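Local coordinates for transferrin binding protein B (Actinobacillus suis, PDB 3PQU), which probably binds host transferrin at the outer membrane as a surface lipoprotein, serving iron acquisition by this porcine pathogen, at residues Ile48-Arg53 with Glu129-Ile134; Ala54-Asp57 with Asn61-Ala64; Ser185-Gly190 with Asn196-Ala201; Gly309-Asn314 with Leu318-Ala323. One frame throughout, in Å; residues are numbered along the deposited sequence. Where two conformers were deposited one is given.

Interaction 1: Ile48-Arg53 with Glu129-Ile134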
# COMPACT_ATOMS: atom_id res chain seq x y z
N ILE A 48 -19.94 6.54 9.61
CA ILE A 48 -21.30 5.97 9.50
C ILE A 48 -22.31 7.12 9.47
O ILE A 48 -22.35 7.92 10.41
CB ILE A 48 -21.59 4.99 10.70
CG1 ILE A 48 -20.64 3.77 10.66
CG2 ILE A 48 -23.05 4.50 10.68
CD1 ILE A 48 -20.72 2.83 11.92
N PRO A 49 -23.12 7.23 8.40
CA PRO A 49 -24.07 8.37 8.31
C PRO A 49 -25.18 8.31 9.36
O PRO A 49 -25.65 7.22 9.72
CB PRO A 49 -24.67 8.22 6.90
CG PRO A 49 -23.59 7.53 6.10
CD PRO A 49 -23.00 6.53 7.10
N ARG A 50 -25.56 9.50 9.85
CA ARG A 50 -26.54 9.68 10.93
C ARG A 50 -27.42 10.85 10.50
O ARG A 50 -26.90 11.88 10.12
CB ARG A 50 -25.82 10.07 12.23
CG ARG A 50 -25.16 8.92 13.01
CD ARG A 50 -23.85 9.33 13.68
NE ARG A 50 -23.98 10.36 14.71
CZ ARG A 50 -24.32 10.12 15.98
NH1 ARG A 50 -24.60 8.88 16.38
NH2 ARG A 50 -24.40 11.12 16.84
N ARG A 51 -28.73 10.69 10.57
CA ARG A 51 -29.62 11.78 10.13
C ARG A 51 -29.63 12.93 11.13
O ARG A 51 -29.62 12.70 12.33
CB ARG A 51 -31.05 11.28 9.91
CG ARG A 51 -31.95 12.31 9.21
CD ARG A 51 -33.27 11.68 8.82
NE ARG A 51 -34.03 11.21 9.98
CZ ARG A 51 -34.91 11.96 10.63
NH1 ARG A 51 -35.12 13.21 10.25
NH2 ARG A 51 -35.57 11.47 11.67
N ASN A 52 -29.61 14.17 10.64
CA ASN A 52 -29.80 15.31 11.52
C ASN A 52 -31.28 15.43 11.79
O ASN A 52 -32.07 15.74 10.88
CB ASN A 52 -29.30 16.61 10.87
CG ASN A 52 -29.39 17.81 11.81
OD1 ASN A 52 -29.85 17.67 12.95
ND2 ASN A 52 -28.97 18.99 11.33
N ARG A 53 -31.66 15.22 13.04
CA ARG A 53 -33.07 15.29 13.45
C ARG A 53 -33.54 16.67 13.95
O ARG A 53 -34.71 16.82 14.34
CB ARG A 53 -33.33 14.18 14.47
CG ARG A 53 -33.00 12.79 13.87
CD ARG A 53 -32.76 11.73 14.93
NE ARG A 53 -33.89 11.64 15.84
CZ ARG A 53 -33.94 10.85 16.90
NH1 ARG A 53 -32.92 10.05 17.19
NH2 ARG A 53 -35.01 10.86 17.67
N GLU A 129 -21.78 2.50 20.55
CA GLU A 129 -23.15 2.03 20.33
C GLU A 129 -24.19 3.15 20.45
O GLU A 129 -25.22 3.12 19.79
CB GLU A 129 -23.50 0.95 21.36
CG GLU A 129 -24.92 0.46 21.28
CD GLU A 129 -25.19 -0.66 22.28
OE1 GLU A 129 -24.39 -1.61 22.35
OE2 GLU A 129 -26.21 -0.59 23.01
N SER A 130 -23.94 4.13 21.32
CA SER A 130 -24.95 5.16 21.53
C SER A 130 -24.34 6.47 21.97
O SER A 130 -23.99 6.64 23.15
CB SER A 130 -26.00 4.70 22.56
OG SER A 130 -27.08 5.63 22.62
N TYR A 131 -24.26 7.40 21.02
CA TYR A 131 -23.60 8.69 21.22
C TYR A 131 -24.46 9.84 20.68
O TYR A 131 -24.92 9.82 19.54
CB TYR A 131 -22.21 8.70 20.55
CG TYR A 131 -21.54 10.07 20.62
CD1 TYR A 131 -20.96 10.53 21.81
CD2 TYR A 131 -21.53 10.92 19.52
CE1 TYR A 131 -20.38 11.80 21.89
CE2 TYR A 131 -20.94 12.20 19.59
CZ TYR A 131 -20.37 12.62 20.77
OH TYR A 131 -19.79 13.86 20.84
N SER A 132 -24.65 10.85 21.50
CA SER A 132 -25.58 11.91 21.18
C SER A 132 -24.81 13.18 20.83
O SER A 132 -24.01 13.66 21.63
CB SER A 132 -26.50 12.15 22.39
OG SER A 132 -27.30 13.29 22.20
N GLU A 133 -25.03 13.71 19.64
CA GLU A 133 -24.43 15.00 19.28
C GLU A 133 -25.53 16.04 19.15
O GLU A 133 -26.42 15.93 18.31
CB GLU A 133 -23.65 14.92 17.95
CG GLU A 133 -22.99 16.25 17.57
CD GLU A 133 -22.40 16.24 16.16
OE1 GLU A 133 -21.53 17.09 15.87
OE2 GLU A 133 -22.80 15.39 15.35
N ILE A 134 -25.46 17.03 20.03
CA ILE A 134 -26.37 18.16 19.97
C ILE A 134 -25.54 19.42 19.86
O ILE A 134 -24.72 19.70 20.72
CB ILE A 134 -27.25 18.24 21.22
CG1 ILE A 134 -28.20 17.03 21.28
CG2 ILE A 134 -28.05 19.53 21.22
CD1 ILE A 134 -29.00 16.95 22.56
O HOH W 1 -22.81 12.87 15.54

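Interaction 2: Ala54-Asp57 with Asn61-Ala64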
# COMPACT_ATOMS: atom_id res chain seq x y z
N ALA A 54 -32.65 17.66 13.93
CA ALA A 54 -32.97 19.00 14.45
C ALA A 54 -34.11 19.64 13.66
O ALA A 54 -34.31 19.34 12.48
CB ALA A 54 -31.74 19.90 14.45
N LEU A 55 -34.85 20.53 14.31
CA LEU A 55 -36.01 21.18 13.70
C LEU A 55 -35.70 22.59 13.20
O LEU A 55 -36.52 23.19 12.51
CB LEU A 55 -37.16 21.23 14.71
CG LEU A 55 -37.50 19.90 15.38
CD1 LEU A 55 -38.62 20.09 16.39
CD2 LEU A 55 -37.88 18.85 14.35
N PHE A 56 -34.52 23.11 13.55
CA PHE A 56 -34.13 24.47 13.18
C PHE A 56 -32.79 24.46 12.49
O PHE A 56 -31.98 23.55 12.71
CB PHE A 56 -34.06 25.36 14.43
CG PHE A 56 -35.37 25.47 15.15
CD1 PHE A 56 -36.28 26.46 14.81
CD2 PHE A 56 -35.70 24.58 16.17
CE1 PHE A 56 -37.50 26.56 15.47
CE2 PHE A 56 -36.91 24.68 16.83
CZ PHE A 56 -37.81 25.67 16.48
N ASP A 57 -32.54 25.47 11.66
CA ASP A 57 -31.24 25.61 11.03
C ASP A 57 -30.33 26.50 11.89
O ASP A 57 -30.77 27.03 12.90
CB ASP A 57 -31.36 26.12 9.59
CG ASP A 57 -31.88 27.55 9.49
OD1 ASP A 57 -31.88 28.29 10.50
OD2 ASP A 57 -32.30 27.93 8.37
N ASN A 61 -33.95 29.49 12.26
CA ASN A 61 -35.27 29.38 11.62
C ASN A 61 -35.75 27.93 11.50
O ASN A 61 -34.95 27.02 11.36
CB ASN A 61 -35.26 30.07 10.26
CG ASN A 61 -34.84 31.51 10.37
OD1 ASN A 61 -33.85 31.94 9.79
ND2 ASN A 61 -35.56 32.25 11.19
N ARG A 62 -37.07 27.74 11.58
CA ARG A 62 -37.65 26.41 11.53
C ARG A 62 -37.45 25.79 10.16
O ARG A 62 -37.74 26.41 9.14
CB ARG A 62 -39.15 26.49 11.86
CG ARG A 62 -39.87 25.16 11.75
CD ARG A 62 -41.26 25.25 12.37
NE ARG A 62 -41.74 23.95 12.81
CZ ARG A 62 -41.45 23.40 13.98
NH1 ARG A 62 -41.92 22.20 14.30
NH2 ARG A 62 -40.68 24.05 14.85
N LYS A 63 -36.94 24.56 10.12
CA LYS A 63 -36.79 23.91 8.83
C LYS A 63 -38.19 23.62 8.31
O LYS A 63 -39.06 23.17 9.05
CB LYS A 63 -35.95 22.64 8.92
CG LYS A 63 -34.49 22.88 9.29
CD LYS A 63 -33.70 21.58 9.35
CE LYS A 63 -32.23 21.84 9.69
NZ LYS A 63 -31.35 20.75 9.25
N ALA A 64 -38.42 23.93 7.04
CA ALA A 64 -39.70 23.65 6.43
C ALA A 64 -39.92 22.15 6.53
O ALA A 64 -41.05 21.68 6.69
CB ALA A 64 -39.70 24.09 4.98
O HOH W 2 -32.66 18.34 10.26
O HOH W 3 -39.00 21.46 10.82

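Interaction 3: Ser185-Gly190 with Asn196-Ala201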
# COMPACT_ATOMS: atom_id res chain seq x y z
N SER A 185 -37.05 7.46 3.58
CA SER A 185 -37.90 6.64 2.71
C SER A 185 -37.49 5.15 2.68
O SER A 185 -38.26 4.32 2.20
CB SER A 185 -37.92 7.20 1.29
OG SER A 185 -36.61 7.27 0.76
N TYR A 186 -36.30 4.82 3.17
CA TYR A 186 -35.86 3.42 3.16
C TYR A 186 -36.79 2.54 3.96
O TYR A 186 -37.14 2.87 5.10
CB TYR A 186 -34.44 3.28 3.71
CG TYR A 186 -33.34 3.60 2.72
CD1 TYR A 186 -33.49 3.31 1.36
CD2 TYR A 186 -32.15 4.15 3.14
CE1 TYR A 186 -32.45 3.56 0.46
CE2 TYR A 186 -31.12 4.43 2.25
CZ TYR A 186 -31.28 4.15 0.93
OH TYR A 186 -30.24 4.45 0.10
N GLU A 187 -37.19 1.42 3.38
CA GLU A 187 -37.90 0.40 4.13
C GLU A 187 -37.14 -0.93 3.99
O GLU A 187 -37.54 -1.79 3.22
CB GLU A 187 -39.34 0.27 3.62
CG GLU A 187 -40.20 1.52 3.83
CD GLU A 187 -40.49 1.81 5.31
OE1 GLU A 187 -40.24 0.94 6.17
OE2 GLU A 187 -40.99 2.93 5.61
N LEU A 188 -36.04 -1.07 4.72
CA LEU A 188 -35.17 -2.24 4.56
C LEU A 188 -35.58 -3.38 5.49
O LEU A 188 -36.15 -3.13 6.55
CB LEU A 188 -33.71 -1.87 4.82
CG LEU A 188 -33.28 -0.54 4.20
CD1 LEU A 188 -31.84 -0.22 4.56
CD2 LEU A 188 -33.44 -0.58 2.71
N SER A 189 -35.29 -4.62 5.09
CA SER A 189 -35.49 -5.76 5.98
C SER A 189 -34.18 -6.38 6.42
O SER A 189 -33.18 -6.30 5.71
CB SER A 189 -36.35 -6.83 5.30
OG SER A 189 -35.89 -7.06 3.98
N GLY A 190 -34.19 -6.99 7.59
CA GLY A 190 -33.04 -7.73 8.05
C GLY A 190 -32.10 -6.93 8.92
O GLY A 190 -31.07 -7.44 9.35
N ASN A 196 -31.35 1.08 10.49
CA ASN A 196 -32.14 0.55 9.39
C ASN A 196 -32.25 1.55 8.24
O ASN A 196 -33.07 1.38 7.34
CB ASN A 196 -33.53 0.11 9.88
CG ASN A 196 -34.36 1.27 10.42
OD1 ASN A 196 -33.99 2.44 10.28
ND2 ASN A 196 -35.50 0.95 11.03
N GLY A 197 -31.43 2.59 8.28
CA GLY A 197 -31.34 3.55 7.18
C GLY A 197 -32.14 4.83 7.37
O GLY A 197 -31.97 5.79 6.61
N LYS A 198 -33.03 4.84 8.36
CA LYS A 198 -33.92 5.99 8.55
C LYS A 198 -33.29 7.08 9.42
O LYS A 198 -33.35 8.26 9.09
CB LYS A 198 -35.27 5.55 9.15
CG LYS A 198 -36.13 4.69 8.22
CD LYS A 198 -37.47 4.42 8.90
CE LYS A 198 -38.43 3.64 8.04
NZ LYS A 198 -39.00 4.44 6.92
N ASN A 199 -32.72 6.68 10.55
CA ASN A 199 -32.08 7.66 11.44
C ASN A 199 -30.57 7.43 11.48
O ASN A 199 -29.79 8.35 11.72
CB ASN A 199 -32.66 7.57 12.84
CG ASN A 199 -34.04 8.23 12.96
OD1 ASN A 199 -34.53 8.85 12.02
ND2 ASN A 199 -34.64 8.13 14.14
N VAL A 200 -30.19 6.17 11.27
CA VAL A 200 -28.79 5.74 11.30
C VAL A 200 -28.65 4.77 10.14
O VAL A 200 -29.60 4.09 9.79
CB VAL A 200 -28.44 5.07 12.66
CG1 VAL A 200 -27.01 4.50 12.66
CG2 VAL A 200 -28.61 6.08 13.81
N ALA A 201 -27.47 4.76 9.51
CA ALA A 201 -27.27 3.96 8.31
C ALA A 201 -27.48 2.48 8.65
O ALA A 201 -27.22 2.05 9.78
CB ALA A 201 -25.86 4.18 7.74
O HOH W 4 -35.70 1.02 6.90

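Interaction 4: Gly309-Asn314 with Leu318-Ala323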
# COMPACT_ATOMS: atom_id res chain seq x y z
N GLY A 309 -9.69 -4.42 0.66
CA GLY A 309 -10.10 -3.36 -0.25
C GLY A 309 -11.45 -2.79 0.10
O GLY A 309 -11.97 -3.04 1.20
N LYS A 310 -11.99 -1.99 -0.81
CA LYS A 310 -13.25 -1.31 -0.59
C LYS A 310 -13.97 -1.05 -1.90
O LYS A 310 -13.36 -1.08 -2.97
CB LYS A 310 -13.01 0.00 0.19
CG LYS A 310 -12.23 1.11 -0.56
CD LYS A 310 -13.08 1.75 -1.66
CE LYS A 310 -12.52 3.09 -2.11
NZ LYS A 310 -11.17 2.98 -2.74
N PHE A 311 -15.28 -0.81 -1.84
CA PHE A 311 -15.98 -0.29 -2.99
C PHE A 311 -17.10 0.66 -2.60
O PHE A 311 -17.52 0.67 -1.44
CB PHE A 311 -16.47 -1.42 -3.93
CG PHE A 311 -17.54 -2.32 -3.34
CD1 PHE A 311 -18.87 -1.96 -3.40
CD2 PHE A 311 -17.19 -3.53 -2.73
CE1 PHE A 311 -19.86 -2.82 -2.88
CE2 PHE A 311 -18.17 -4.38 -2.21
CZ PHE A 311 -19.49 -4.02 -2.29
N PHE A 312 -17.52 1.48 -3.55
CA PHE A 312 -18.53 2.51 -3.35
C PHE A 312 -19.55 2.37 -4.49
O PHE A 312 -19.18 2.45 -5.67
CB PHE A 312 -17.84 3.88 -3.34
CG PHE A 312 -18.74 5.04 -3.00
CD1 PHE A 312 -19.71 4.93 -2.01
CD2 PHE A 312 -18.57 6.28 -3.64
CE1 PHE A 312 -20.52 6.02 -1.67
CE2 PHE A 312 -19.37 7.38 -3.29
CZ PHE A 312 -20.34 7.25 -2.31
N THR A 313 -20.83 2.15 -4.17
CA THR A 313 -21.79 1.82 -5.21
C THR A 313 -22.05 3.01 -6.13
O THR A 313 -21.81 4.16 -5.75
CB THR A 313 -23.11 1.19 -4.68
OG1 THR A 313 -23.77 2.10 -3.80
CG2 THR A 313 -22.84 -0.16 -3.96
N ASN A 314 -22.51 2.73 -7.34
CA ASN A 314 -22.66 3.76 -8.36
C ASN A 314 -23.74 4.76 -8.01
O ASN A 314 -23.65 5.92 -8.39
CB ASN A 314 -22.92 3.15 -9.75
CG ASN A 314 -21.80 2.23 -10.20
OD1 ASN A 314 -20.64 2.42 -9.83
ND2 ASN A 314 -22.15 1.20 -10.98
N LEU A 318 -24.00 2.80 -0.76
CA LEU A 318 -23.21 1.85 0.04
C LEU A 318 -21.69 2.02 -0.06
O LEU A 318 -21.13 2.11 -1.16
CB LEU A 318 -23.55 0.40 -0.35
CG LEU A 318 -23.15 -0.66 0.70
CD1 LEU A 318 -24.26 -0.85 1.69
CD2 LEU A 318 -22.85 -2.00 0.05
N PHE A 319 -21.05 2.04 1.11
CA PHE A 319 -19.59 1.95 1.20
C PHE A 319 -19.28 0.61 1.88
O PHE A 319 -19.79 0.35 2.97
CB PHE A 319 -18.99 3.14 2.00
CG PHE A 319 -17.49 3.02 2.27
CD1 PHE A 319 -16.56 3.15 1.24
CD2 PHE A 319 -17.02 2.73 3.55
CE1 PHE A 319 -15.19 3.01 1.48
CE2 PHE A 319 -15.65 2.60 3.81
CZ PHE A 319 -14.74 2.73 2.76
N ALA A 320 -18.47 -0.23 1.23
CA ALA A 320 -18.14 -1.57 1.72
C ALA A 320 -16.63 -1.77 1.79
O ALA A 320 -15.90 -1.19 0.99
CB ALA A 320 -18.75 -2.63 0.82
N VAL A 321 -16.18 -2.57 2.76
CA VAL A 321 -14.78 -2.97 2.84
C VAL A 321 -14.72 -4.51 2.96
O VAL A 321 -15.73 -5.14 3.22
CB VAL A 321 -14.07 -2.32 4.04
CG1 VAL A 321 -14.15 -0.80 3.95
CG2 VAL A 321 -14.66 -2.82 5.38
N PHE A 322 -13.55 -5.09 2.74
CA PHE A 322 -13.38 -6.54 2.83
C PHE A 322 -11.90 -6.84 3.12
O PHE A 322 -11.04 -6.00 2.86
CB PHE A 322 -13.85 -7.26 1.55
CG PHE A 322 -13.25 -6.70 0.27
CD1 PHE A 322 -12.01 -7.16 -0.22
CD2 PHE A 322 -13.92 -5.72 -0.45
CE1 PHE A 322 -11.47 -6.65 -1.38
CE2 PHE A 322 -13.39 -5.19 -1.63
CZ PHE A 322 -12.17 -5.65 -2.10
N ALA A 323 -11.64 -8.01 3.69
CA ALA A 323 -10.30 -8.41 4.08
C ALA A 323 -10.29 -9.92 4.12
O ALA A 323 -11.27 -10.53 4.53
CB ALA A 323 -9.93 -7.85 5.46

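Interaction 1: Ile48-Arg53 with Glu129-Ile134
Y131 O is gripped by two nitrogens of one side chain, the guanidinium of R50. NH2 makes the shorter bond, 3.0 Å from R50 NH2 to Y131 O with 157° at the hydrogen; the second, from R50 NH1 to Y131 O, is weak at 3.3 Å. The carbonyl oxygen lies in the guanidinium plane, meeting its edge, yet the NH2 donor stands about 40° out of the carbonyl plane, so the bond does not follow a lone pair. R50 reaches this point through a chain bent at chi2 (144°) and chi3. Both segments belong to the N-lobe handle of the protein: 48-53 is an irregular run that follows strand 43-47, whereas the segment 129-134 is mostly loop and leads into the two-stranded hairpin of 133-136 and 142-146. On the E133 side the charges do not touch; water 1 bridges them, accepting from R50 NH2 at 2.7 Å and donating to E133 OE2. E133 sends its carboxylate there on an extended chain. The Y131 ring lies obliquely beside the guanidinium, with CD2 3.9 Å from R50 NH2. R50 NH1 also donates to I149 O, which fixes the guanidinium from outside the two segments.

Interaction 2: Ala54-Asp57 with Asn61-Ala64
D57 and N61 clasp each other by two hydrogen bonds, at the closing end of a short irregular loop of the N-lobe handle that folds back on itself, bridged once between F56 and R62, their CA atoms 4.3 Å apart. D57 N donates to N61 O at 2.9 Å, in the carbonyl plane. In return N61 N donates to D57 OD1 at 3.0 Å, arriving from above the carboxylate plane, about 40° out of it. That return bond depends on the D57 side chain: with chi1 at 67°, CG sits between the backbone N and the carbonyl carbon, and the carboxylate turns across to N61. Beyond the bridge, K63 N donates to L55 O at 2.8 Å, a nearly straight bond.

The side chains pack around this backbone frame. F56 lays CD1 against R62 CA at 3.6 Å, while its CZ meets the edge of the R62 guanidinium at NH2. The two planes stand 79° apart, although R62 is poorly ordered and its tip should be read with caution. K63 runs extended on the other flank, its CE 3.5 Å from F56 O.

Further out, D67 holds the K63 ammonium in a salt bridge, and N52 OD1 accepts from A54 N at the start of the loop. Water 3 donates to K63 O and, weakly, to L55 O. Water 2 links the two segments again, donating to A54 O and accepting from K63 NZ at 2.9 Å.

Interaction 3: Ser185-Gly190 with Asn196-Ala201
K198 reaches across to Y186 and E187 within the long loop that follows strand 170-183 of the N-lobe barrel domain, and an Asx turn sets its starting point: N196 OD1 accepts from K198 N at 3.2 Å. From CB the chain runs straight. CG passes 3.8 Å from Y186 O, and CD stays alongside the same oxygen. CE comes closer, 3.3 Å from Y186 O, and also touches the E187 carboxylate. At chi4 the chain bends (-72°), turning NZ between two acceptors: Y186 O at 3.0 Å and E187 OE2 at 2.8 Å from K198 NZ, the latter a salt bridge. The ammonium meets OE2 from well above the carboxylate plane, 65° out of it. E187 starts away from the other segment but folds back at chi2, which brings its carboxylate to the lysine. T184 O, just before segment 185-190 and just past the end of strand 170-183, is a third acceptor for NZ.

Beside this polar link, G197 packs against Y186, whose ring edge at CD2 lies 3.8 Å from G197 O. L188 turns instead to the preceding residue and sets CD1 against N196 O at 3.4 Å. That oxygen also receives a hydrogen from water 4, which in turn accepts from L188 N.

Interaction 4: Gly309-Asn314 with Leu318-Ala323
The F322 ring lies flat over G309, which has no side chain to hold it off: G309 CA is 3.9 Å from the ring centroid and 24° off the normal, a CH-pi contact. Two residues along, at the next hydrogen-bonded pair, the same fit recurs with the strands exchanged. A320 offers only its methyl, and the F311 ring closes over it, A320 CB 3.7 Å from the ring centroid. Both phenylalanines reach across because their CG stands between the backbone N and the carbonyl carbon, and the rings then meet edge to edge at F311 CD2 and F322 CE2, 4.3 Å apart.

This is an antiparallel beta hairpin of the N-lobe barrel, its strand axes at 162°. The hydrogen-bonded pairs are G309 with F322 and F311 with A320; the bond from A320 N to F311 O, 3.0 Å, is the straightest at 172°. Towards the turn, T313 N bonds to L318 O, and T313 CG2 packs on L318 CB at 3.7 Å.

K310, F312, F319 and V321 occupy the other face. There the F319 ring lies obliquely against K310, CE1 3.9 Å from K310 CB. F319 touches V44 and A46 of handle strand 43-47 and I153 of strand 150-157; V321 also touches I153. In the barrel the hairpin is flanked by strands 292-300 and 170-183.

How the interactions relate
Interaction 1 touches both interaction 2 and interaction 3. The join to interaction 3 links handle and barrel loop: R51 N lies 2.8 Å from N199 O and P49 O lies 3.1 Å from A201 N, both probable hydrogen bonds, with the two centres 14 Å apart. Interaction 2 is nested inside the chain loop closed by interaction 1 and packs on it, N52 ND2 being 3.6 Å from K63 NZ. Interactions 2 and 3 do not touch each other, their centres about 23 Å apart. Interaction 4 touches none of the others, its centre about 22 Å from that of interaction 1 and 19 Å from that of interaction 3; strand 170-183, beside 318-323, leads into the loop of interaction 3.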